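Local coordinates for protein FucU (Bifidobacterium longum subsp. infantis, PDB 3MVK) that probably interconverts the pyranose and furanose forms of D-ribose and the alpha and beta anomers of L-fucose, at residues P11-V16 with I43-D48; L75-P80 with I107-R112; T86-V91 with Q133-I138. One frame throughout, in Å; residues are numbered along the deposited sequence.

Contact 1. Residues P11-V16 with I43-D48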
loop_
_atom_site.group_PDB
_atom_site.type_symbol
_atom_site.label_atom_id
_atom_site.label_comp_id
_atom_site.label_asym_id
_atom_site.label_seq_id
_atom_site.Cartn_x
_atom_site.Cartn_y
_atom_site.Cartn_z
ATOM N N PRO G 11 -3.384 -19.749 -11.359
ATOM C CA PRO G 11 -4.308 -19.672 -10.217
ATOM C C PRO G 11 -5.094 -18.352 -10.133
ATOM O O PRO G 11 -6.274 -18.398 -9.822
ATOM C CB PRO G 11 -3.385 -19.842 -9.006
ATOM C CG PRO G 11 -2.235 -20.712 -9.559
ATOM C CD PRO G 11 -2.031 -20.170 -10.951
ATOM N N GLU G 12 -4.462 -17.218 -10.427
ATOM C CA GLU G 12 -5.180 -15.945 -10.465
ATOM C C GLU G 12 -6.331 -15.910 -11.460
ATOM O O GLU G 12 -7.384 -15.333 -11.179
ATOM C CB GLU G 12 -4.232 -14.798 -10.764
ATOM C CG GLU G 12 -4.976 -13.462 -10.833
ATOM C CD GLU G 12 -4.067 -12.284 -11.023
ATOM O OE1 GLU G 12 -2.906 -12.477 -11.474
ATOM O OE2 GLU G 12 -4.540 -11.159 -10.730
ATOM N N LEU G 13 -6.145 -16.494 -12.634
ATOM C CA LEU G 13 -7.231 -16.471 -13.610
ATOM C C LEU G 13 -8.372 -17.402 -13.163
ATOM O O LEU G 13 -9.550 -17.116 -13.387
ATOM C CB LEU G 13 -6.719 -16.836 -15.012
ATOM C CG LEU G 13 -7.749 -16.788 -16.135
ATOM C CD1 LEU G 13 -8.412 -15.407 -16.226
ATOM C CD2 LEU G 13 -7.018 -17.129 -17.439
ATOM N N LEU G 14 -8.040 -18.498 -12.481
ATOM C CA LEU G 14 -9.085 -19.405 -12.016
ATOM C C LEU G 14 -9.950 -18.645 -11.017
ATOM O O LEU G 14 -11.188 -18.701 -11.095
ATOM C CB LEU G 14 -8.478 -20.670 -11.404
ATOM C CG LEU G 14 -9.456 -21.709 -10.866
ATOM C CD1 LEU G 14 -10.462 -22.162 -11.937
ATOM C CD2 LEU G 14 -8.663 -22.884 -10.313
ATOM N N LYS G 15 -9.295 -17.900 -10.126
ATOM C CA LYS G 15 -10.006 -17.053 -9.159
ATOM C C LYS G 15 -10.932 -16.055 -9.868
ATOM O O LYS G 15 -12.106 -15.899 -9.504
ATOM C CB LYS G 15 -9.026 -16.306 -8.260
ATOM C CG LYS G 15 -9.729 -15.394 -7.266
ATOM C CD LYS G 15 -8.737 -14.840 -6.233
ATOM C CE LYS G 15 -9.432 -14.028 -5.137
ATOM N NZ LYS G 15 -9.895 -12.679 -5.583
ATOM N N VAL G 16 -10.388 -15.396 -10.887
ATOM C CA VAL G 16 -11.156 -14.414 -11.673
ATOM C C VAL G 16 -12.393 -15.074 -12.296
ATOM O O VAL G 16 -13.490 -14.537 -12.181
ATOM C CB VAL G 16 -10.271 -13.763 -12.766
ATOM C CG1 VAL G 16 -11.128 -13.091 -13.846
ATOM C CG2 VAL G 16 -9.320 -12.760 -12.135
ATOM N N ILE G 43 -8.433 -6.344 -13.919
ATOM C CA ILE G 43 -7.402 -7.313 -13.621
ATOM C C ILE G 43 -6.764 -7.775 -14.939
ATOM O O ILE G 43 -7.453 -8.331 -15.802
ATOM C CB ILE G 43 -8.003 -8.502 -12.869
ATOM C CG1 ILE G 43 -8.611 -8.037 -11.529
ATOM C CG2 ILE G 43 -6.978 -9.631 -12.675
ATOM C CD1 ILE G 43 -9.678 -8.991 -10.954
ATOM N N VAL G 44 -5.462 -7.539 -15.112
ATOM C CA VAL G 44 -4.822 -8.022 -16.338
ATOM C C VAL G 44 -4.002 -9.281 -16.055
ATOM O O VAL G 44 -3.112 -9.263 -15.185
ATOM C CB VAL G 44 -3.920 -6.931 -16.982
ATOM C CG1 VAL G 44 -3.247 -7.461 -18.275
ATOM C CG2 VAL G 44 -4.733 -5.662 -17.269
ATOM N N VAL G 45 -4.296 -10.372 -16.751
ATOM C CA VAL G 45 -3.524 -11.596 -16.585
ATOM C C VAL G 45 -2.692 -11.816 -17.831
ATOM O O VAL G 45 -3.237 -11.837 -18.922
ATOM C CB VAL G 45 -4.471 -12.810 -16.341
ATOM C CG1 VAL G 45 -3.654 -14.129 -16.241
ATOM C CG2 VAL G 45 -5.330 -12.587 -15.078
ATOM N N ARG G 46 -1.375 -11.958 -17.679
ATOM C CA ARG G 46 -0.497 -12.193 -18.835
ATOM C C ARG G 46 -0.582 -13.637 -19.273
ATOM O O ARG G 46 -0.503 -14.560 -18.437
ATOM C CB ARG G 46 0.973 -11.888 -18.533
ATOM C CG ARG G 46 1.284 -10.482 -18.012
ATOM C CD ARG G 46 0.730 -9.371 -18.888
ATOM N NE ARG G 46 1.241 -9.454 -20.259
ATOM C CZ ARG G 46 1.148 -8.465 -21.136
ATOM N NH1 ARG G 46 0.603 -7.313 -20.771
ATOM N NH2 ARG G 46 1.606 -8.631 -22.378
HETATM N N MSE G 47 -0.727 -13.821 -20.583
HETATM C CA MSE G 47 -0.678 -15.149 -21.209
HETATM C C MSE G 47 0.090 -15.078 -22.518
HETATM O O MSE G 47 -0.373 -15.562 -23.547
HETATM C CB MSE G 47 -2.094 -15.639 -21.444
HETATM C CG MSE G 47 -2.849 -15.588 -20.168
HETATM SE SE MSE G 47 -2.506 -17.229 -19.278
HETATM C CE MSE G 47 -4.316 -17.565 -19.940
ATOM N N ASP G 48 1.268 -14.460 -22.442
ATOM C CA ASP G 48 2.025 -14.046 -23.626
ATOM C C ASP G 48 2.440 -15.202 -24.504
ATOM O O ASP G 48 2.589 -15.031 -25.711
ATOM C CB ASP G 48 3.248 -13.217 -23.230
ATOM C CG ASP G 48 2.865 -11.865 -22.643
ATOM O OD1 ASP G 48 2.382 -11.826 -21.498
ATOM O OD2 ASP G 48 3.046 -10.847 -23.332
HETATM O O HOH W 1 -1.940 -10.674 -13.014
#
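Glu12 OE1 takes a short 2.6 Å hydrogen bond from water 1, which gives its other proton to Val44 O, so a single solvent molecule ties helix 11-19 to strand 43-47, within this chain an outermost strand of the mixed sheet in the RbsD/FucU alpha/beta fold. An extended side chain suits Glu12 here: with CG anti to the backbone N (chi1 179°), it stretches toward the strand, and its second oxygen, OE2, lies 3.5 Å from Ile43 CG2. Deeper in, the contact is aliphatic. Val16 CG2 packs against Ile43 CG2 at 3.9 Å, the two side chains lying alongside with opposed headings. Val45, buried and turned to the helix, sets CG1 4.3 Å from Leu13 CB; its beta-branched shape suits both strand and interface. The adjacent Arg46 instead holds Asp48 side-on, NE to OD1 and NH2 to OD2, with both bonds close to the guanidinium plane; its NH1 also meets Glu36, so its charge is shared between two carboxylates. Lys15 of a neighbouring subunit packs on Glu12. Beyond Val45, Met47, present as selenomethionine, points its CB across the helix rather than at it, but its chain bends at chi2 (-86°) and again at chi3, bringing the methyl CE back to within 3.7 Å of Leu13 CD2.

Contact 2. Residues L75-P80 with I107-R112; sequences LMEKVP and IGSLER
Leu75 N donates to Gly108 O over 2.9 Å in a nearly straight bond (176°), and Leu75 O in turn accepts from Leu110 N; the parallel strands 73-76 and 107-110, the two arms of a beta-alpha-beta unit crossing through helix 88-97, are joined by this ladder. Its last rung, Glu77 N to Leu110 O, is also 2.9 Å long, though the donor stands above the carbonyl plane. The side chains meet diagonally to the backbone register. Leu75 sends CD1 to 3.6 Å from Ile107 CG2, a branched aliphatic pair beneath helix 88-97. Glu77, its CG anti to the carbonyl carbon (chi1 -67°) and its chain straight beyond, lies along Ser109, whose small hydroxyl suits the close approach: OG donates to OE2 at 2.7 Å, on the lone pair away from the other oxygen. Met76, a selenomethionine, lies along Arg112 with the same heading, SE 4.0 Å from Arg112 CG, while Val79 CG2 touches Arg112 CD. Farther out, Arg112 NH2 bonds Tyr116 OH. Glu111 is the N-cap of helix 112-119, its carboxylate receiving the amides of Phe113 and Ala114. Where the strands diverge, water 2 fills in for a direct bond, accepting from Arg112 N at 3.0 Å and donating to Glu77 O at 2.8 Å.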
loop_
_atom_site.group_PDB
_atom_site.type_symbol
_atom_site.label_atom_id
_atom_site.label_comp_id
_atom_site.label_asym_id
_atom_site.label_seq_id
_atom_site.Cartn_x
_atom_site.Cartn_y
_atom_site.Cartn_z
ATOM N N LEU G 75 -16.283 -9.499 -31.396
ATOM C CA LEU G 75 -15.049 -9.228 -32.137
ATOM C C LEU G 75 -14.857 -7.749 -32.437
ATOM O O LEU G 75 -15.793 -6.953 -32.369
ATOM C CB LEU G 75 -15.047 -9.993 -33.481
ATOM C CG LEU G 75 -14.891 -11.506 -33.412
ATOM C CD1 LEU G 75 -15.328 -12.098 -34.755
ATOM C CD2 LEU G 75 -13.471 -11.951 -33.069
HETATM N N MSE G 76 -13.627 -7.390 -32.769
HETATM C CA MSE G 76 -13.305 -6.062 -33.271
HETATM C C MSE G 76 -13.445 -6.054 -34.799
HETATM O O MSE G 76 -12.853 -6.882 -35.482
HETATM C CB MSE G 76 -11.868 -5.697 -32.897
HETATM C CG MSE G 76 -11.461 -4.290 -33.307
HETATM SE SE MSE G 76 -9.603 -3.909 -33.001
HETATM C CE MSE G 76 -9.723 -3.363 -31.106
ATOM N N GLU G 77 -14.212 -5.107 -35.330
ATOM C CA GLU G 77 -14.324 -4.936 -36.778
ATOM C C GLU G 77 -13.036 -4.397 -37.370
ATOM O O GLU G 77 -12.369 -3.569 -36.764
ATOM C CB GLU G 77 -15.467 -3.962 -37.091
ATOM C CG GLU G 77 -16.819 -4.542 -36.733
ATOM C CD GLU G 77 -17.956 -3.540 -36.763
ATOM O OE1 GLU G 77 -17.749 -2.389 -37.184
ATOM O OE2 GLU G 77 -19.076 -3.917 -36.347
ATOM N N LYS G 78 -12.696 -4.848 -38.577
ATOM C CA LYS G 78 -11.502 -4.335 -39.241
ATOM C C LYS G 78 -11.665 -2.868 -39.581
ATOM O O LYS G 78 -12.760 -2.423 -39.947
ATOM C CB LYS G 78 -11.171 -5.169 -40.478
ATOM C CG LYS G 78 -10.992 -6.633 -40.122
ATOM C CD LYS G 78 -10.324 -7.441 -41.240
ATOM C CE LYS G 78 -11.101 -7.352 -42.552
ATOM N NZ LYS G 78 -10.616 -8.439 -43.469
ATOM N N VAL G 79 -10.579 -2.124 -39.446
ATOM C CA VAL G 79 -10.555 -0.706 -39.832
ATOM C C VAL G 79 -10.905 -0.639 -41.328
ATOM O O VAL G 79 -10.367 -1.409 -42.107
ATOM C CB VAL G 79 -9.196 -0.089 -39.539
ATOM C CG1 VAL G 79 -9.110 1.339 -40.093
ATOM C CG2 VAL G 79 -8.971 -0.085 -38.014
ATOM N N PRO G 80 -11.849 0.237 -41.710
ATOM C CA PRO G 80 -12.202 0.291 -43.139
ATOM C C PRO G 80 -10.958 0.445 -44.008
ATOM O O PRO G 80 -10.096 1.267 -43.702
ATOM C CB PRO G 80 -13.097 1.525 -43.225
ATOM C CG PRO G 80 -13.765 1.580 -41.879
ATOM C CD PRO G 80 -12.701 1.128 -40.896
ATOM N N ILE G 107 -21.650 -14.565 -31.964
ATOM C CA ILE G 107 -20.554 -13.602 -32.068
ATOM C C ILE G 107 -20.997 -12.324 -32.775
ATOM O O ILE G 107 -21.412 -12.357 -33.934
ATOM C CB ILE G 107 -19.321 -14.210 -32.801
ATOM C CG1 ILE G 107 -18.925 -15.558 -32.180
ATOM C CG2 ILE G 107 -18.155 -13.223 -32.765
ATOM C CD1 ILE G 107 -17.791 -16.274 -32.883
ATOM N N GLY G 108 -20.933 -11.204 -32.055
ATOM C CA GLY G 108 -21.190 -9.889 -32.618
ATOM C C GLY G 108 -19.888 -9.164 -32.865
ATOM O O GLY G 108 -18.812 -9.755 -32.784
ATOM N N SER G 109 -19.981 -7.874 -33.169
ATOM C CA SER G 109 -18.786 -7.078 -33.439
ATOM C C SER G 109 -18.980 -5.616 -33.070
ATOM O O SER G 109 -20.114 -5.133 -32.962
ATOM C CB SER G 109 -18.373 -7.214 -34.914
ATOM O OG SER G 109 -19.312 -6.568 -35.773
ATOM N N LEU G 110 -17.858 -4.922 -32.887
ATOM C CA LEU G 110 -17.829 -3.496 -32.608
ATOM C C LEU G 110 -16.733 -2.853 -33.409
ATOM O O LEU G 110 -15.621 -3.375 -33.493
ATOM C CB LEU G 110 -17.564 -3.200 -31.119
ATOM C CG LEU G 110 -18.695 -3.441 -30.107
ATOM C CD1 LEU G 110 -18.150 -3.329 -28.675
ATOM C CD2 LEU G 110 -19.863 -2.482 -30.292
ATOM N N GLU G 111 -17.048 -1.675 -33.935
ATOM C CA GLU G 111 -16.051 -0.806 -34.532
ATOM C C GLU G 111 -14.869 -0.615 -33.569
ATOM O O GLU G 111 -15.048 -0.628 -32.348
ATOM C CB GLU G 111 -16.702 0.531 -34.883
ATOM C CG GLU G 111 -15.746 1.509 -35.520
ATOM C CD GLU G 111 -14.960 2.345 -34.500
ATOM O OE1 GLU G 111 -15.512 2.655 -33.417
ATOM O OE2 GLU G 111 -13.803 2.720 -34.786
ATOM N N ARG G 112 -13.670 -0.457 -34.127
ATOM C CA ARG G 112 -12.423 -0.487 -33.364
ATOM C C ARG G 112 -12.466 0.345 -32.069
ATOM O O ARG G 112 -12.201 -0.159 -30.980
ATOM C CB ARG G 112 -11.248 -0.027 -34.252
ATOM C CG ARG G 112 -9.936 0.029 -33.513
ATOM C CD ARG G 112 -8.715 0.344 -34.394
ATOM N NE ARG G 112 -7.503 0.397 -33.564
ATOM C CZ ARG G 112 -6.432 1.156 -33.800
ATOM N NH1 ARG G 112 -6.372 1.936 -34.881
ATOM N NH2 ARG G 112 -5.401 1.117 -32.955
HETATM O O HOH W 2 -13.272 -0.911 -37.017
#

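Contact 3. Residues T86-V91 with Q133-I138; sequences TPIWDV and QYANLI
The first turn of helix 88-97 meets the loop that leads into strand 137-140, beside a glycerol-occupied pocket between subunits, a position consistent with the sugar site of the RbsD/FucU family. The central link is polar: the indole Trp89 NE1 donates to the backbone Tyr134 O at 2.8 Å. The N-H points almost straight at the oxygen (165°), which lies in the plane of the indole ring, so the edge of the ring and not its face meets the loop. Tryptophan suits this place because one side chain supplies both a donor and a broad apolar surface: CZ2 lies 4.0 Å from Tyr134 CB. With CG anti to its own carbonyl carbon (chi1 -65°), the indole is carried to the loop, where it lies alongside the Tyr134 side chain with the same heading. Thr86 OG1 sits over the centre of one indole face, 3.2 Å above its plane, probably helping to hold the ring's tilt, and the methyl of that threonine, CG2, reaches 4.2 Å from Tyr134 CB. On the next step of the loop, Ile88 CG2 packs on Ala135 CB at 3.8 Å; a small methyl lets the helix come this close.

The loop is held from other sides too: Tyr134 OH bonds Asp82, while Ala135 N and O bond Asp30 and Tyr92. Glycerol, probably from the crystallisation liquor, binds Tyr134 N, Gln133 NE2 and Asn136 OD1, and Gln133 NE2 also meets Tyr68 of another subunit. Toward the sheet, Trp89 and Leu137 both touch Leu75 of strand 73-76, whereas Asn136 and Ile138 lean on Phe115 of helix 112-119, so the loop passes between two helices as it enters the sheet.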
loop_
_atom_site.group_PDB
_atom_site.type_symbol
_atom_site.label_atom_id
_atom_site.label_comp_id
_atom_site.label_asym_id
_atom_site.label_seq_id
_atom_site.Cartn_x
_atom_site.Cartn_y
_atom_site.Cartn_z
ATOM N N THR G 86 -8.731 -12.800 -41.651
ATOM C CA THR G 86 -9.052 -13.104 -40.248
ATOM C C THR G 86 -9.620 -14.524 -40.056
ATOM O O THR G 86 -10.769 -14.697 -39.620
ATOM C CB THR G 86 -10.055 -12.075 -39.677
ATOM O OG1 THR G 86 -11.259 -12.103 -40.450
ATOM C CG2 THR G 86 -9.459 -10.637 -39.661
ATOM N N PRO G 87 -8.805 -15.551 -40.341
ATOM C CA PRO G 87 -9.299 -16.918 -40.172
ATOM C C PRO G 87 -9.615 -17.273 -38.713
ATOM O O PRO G 87 -10.438 -18.144 -38.472
ATOM C CB PRO G 87 -8.137 -17.770 -40.687
ATOM C CG PRO G 87 -6.929 -16.914 -40.529
ATOM C CD PRO G 87 -7.435 -15.547 -40.885
ATOM N N ILE G 88 -9.015 -16.573 -37.758
ATOM C CA ILE G 88 -9.269 -16.915 -36.344
ATOM C C ILE G 88 -10.737 -16.682 -35.956
ATOM O O ILE G 88 -11.226 -17.307 -35.014
ATOM C CB ILE G 88 -8.333 -16.153 -35.377
ATOM C CG1 ILE G 88 -8.220 -16.921 -34.035
ATOM C CG2 ILE G 88 -8.841 -14.748 -35.176
ATOM C CD1 ILE G 88 -7.072 -16.484 -33.147
ATOM N N TRP G 89 -11.451 -15.839 -36.700
ATOM C CA TRP G 89 -12.875 -15.625 -36.435
ATOM C C TRP G 89 -13.658 -16.921 -36.567
ATOM O O TRP G 89 -14.533 -17.213 -35.760
ATOM C CB TRP G 89 -13.462 -14.566 -37.357
ATOM C CG TRP G 89 -12.894 -13.179 -37.156
ATOM C CD1 TRP G 89 -11.923 -12.791 -36.251
ATOM C CD2 TRP G 89 -13.262 -12.001 -37.875
ATOM N NE1 TRP G 89 -11.681 -11.450 -36.366
ATOM C CE2 TRP G 89 -12.487 -10.933 -37.351
ATOM C CE3 TRP G 89 -14.184 -11.738 -38.909
ATOM C CZ2 TRP G 89 -12.589 -9.615 -37.830
ATOM C CZ3 TRP G 89 -14.285 -10.425 -39.388
ATOM C CH2 TRP G 89 -13.487 -9.379 -38.844
ATOM N N ASP G 90 -13.327 -17.724 -37.582
ATOM C CA ASP G 90 -14.016 -19.005 -37.767
ATOM C C ASP G 90 -13.523 -20.040 -36.763
ATOM O O ASP G 90 -14.293 -20.897 -36.342
ATOM C CB ASP G 90 -13.840 -19.533 -39.195
ATOM C CG ASP G 90 -14.706 -18.792 -40.216
ATOM O OD1 ASP G 90 -15.597 -17.975 -39.845
ATOM O OD2 ASP G 90 -14.493 -19.033 -41.419
ATOM N N VAL G 91 -12.255 -19.951 -36.364
ATOM C CA VAL G 91 -11.751 -20.806 -35.287
ATOM C C VAL G 91 -12.562 -20.537 -34.010
ATOM O O VAL G 91 -13.056 -21.466 -33.353
ATOM C CB VAL G 91 -10.258 -20.579 -35.036
ATOM C CG1 VAL G 91 -9.783 -21.318 -33.780
ATOM C CG2 VAL G 91 -9.443 -21.006 -36.263
ATOM N N GLN G 133 -3.929 -10.322 -36.289
ATOM C CA GLN G 133 -4.702 -9.112 -36.027
ATOM C C GLN G 133 -6.207 -9.382 -35.942
ATOM O O GLN G 133 -6.734 -10.382 -36.479
ATOM C CB GLN G 133 -4.450 -8.031 -37.077
ATOM C CG GLN G 133 -3.174 -7.218 -36.869
ATOM C CD GLN G 133 -3.045 -6.168 -37.948
ATOM O OE1 GLN G 133 -2.737 -6.490 -39.099
ATOM N NE2 GLN G 133 -3.321 -4.913 -37.597
ATOM N N TYR G 134 -6.885 -8.453 -35.274
ATOM C CA TYR G 134 -8.318 -8.545 -34.978
ATOM C C TYR G 134 -8.714 -9.870 -34.332
ATOM O O TYR G 134 -9.781 -10.403 -34.620
ATOM C CB TYR G 134 -9.157 -8.251 -36.234
ATOM C CG TYR G 134 -8.783 -6.925 -36.865
ATOM C CD1 TYR G 134 -9.262 -5.716 -36.333
ATOM C CD2 TYR G 134 -7.954 -6.871 -37.989
ATOM C CE1 TYR G 134 -8.923 -4.489 -36.901
ATOM C CE2 TYR G 134 -7.619 -5.640 -38.581
ATOM C CZ TYR G 134 -8.115 -4.461 -38.043
ATOM O OH TYR G 134 -7.782 -3.260 -38.617
ATOM N N ALA G 135 -7.851 -10.383 -33.451
ATOM C CA ALA G 135 -8.127 -11.641 -32.724
ATOM C C ALA G 135 -8.616 -11.379 -31.297
ATOM O O ALA G 135 -8.703 -12.301 -30.475
ATOM C CB ALA G 135 -6.892 -12.527 -32.723
ATOM N N ASN G 136 -8.951 -10.128 -31.009
ATOM C CA ASN G 136 -9.545 -9.775 -29.705
ATOM C C ASN G 136 -10.919 -10.353 -29.571
ATOM O O ASN G 136 -11.658 -10.400 -30.554
ATOM C CB ASN G 136 -9.639 -8.263 -29.568
ATOM C CG ASN G 136 -8.335 -7.600 -29.876
ATOM O OD1 ASN G 136 -8.222 -6.796 -30.817
ATOM N ND2 ASN G 136 -7.349 -7.923 -29.112
ATOM N N LEU G 137 -11.281 -10.797 -28.377
ATOM C CA LEU G 137 -12.616 -11.343 -28.182
ATOM C C LEU G 137 -13.114 -11.016 -26.794
ATOM O O LEU G 137 -12.462 -11.369 -25.806
ATOM C CB LEU G 137 -12.612 -12.860 -28.426
ATOM C CG LEU G 137 -13.952 -13.600 -28.523
ATOM C CD1 LEU G 137 -14.716 -13.238 -29.796
ATOM C CD2 LEU G 137 -13.725 -15.109 -28.452
ATOM N N ILE G 138 -14.245 -10.311 -26.734
ATOM C CA ILE G 138 -14.946 -10.066 -25.448
ATOM C C ILE G 138 -15.933 -11.192 -25.199
ATOM O O ILE G 138 -16.689 -11.549 -26.104
ATOM C CB ILE G 138 -15.697 -8.719 -25.431
ATOM C CG1 ILE G 138 -14.776 -7.577 -25.916
ATOM C CG2 ILE G 138 -16.250 -8.427 -24.004
ATOM C CD1 ILE G 138 -15.425 -6.149 -25.925
#

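Overall arrangement
From the N terminus, contact 1 closes first: helix 11-19 and strand 43-47 bracket strand 25-29 and helix 35-38 before the others open. Contact 2 opens at 75-80 and contact 3 at 86-91; contact 2 closes at 107-112 and contact 3 only at 133-138, so these two cross. Contact 2 joins the two strands of the beta-alpha-beta unit, while contact 3 ties the start of its helix 88-97 to the loop before strand 137-140, neighbour of strand 73-76. Their centres lie about 10 Å apart, and Tyr134 OH is 3.1 Å from Val79 N, a probable hydrogen bond. Contact 1 stands about 25 Å from contact 2 and about 20 Å from contact 3, centre to centre. All reach one sheet, contacts 1 and 2 at its outermost strands within this chain.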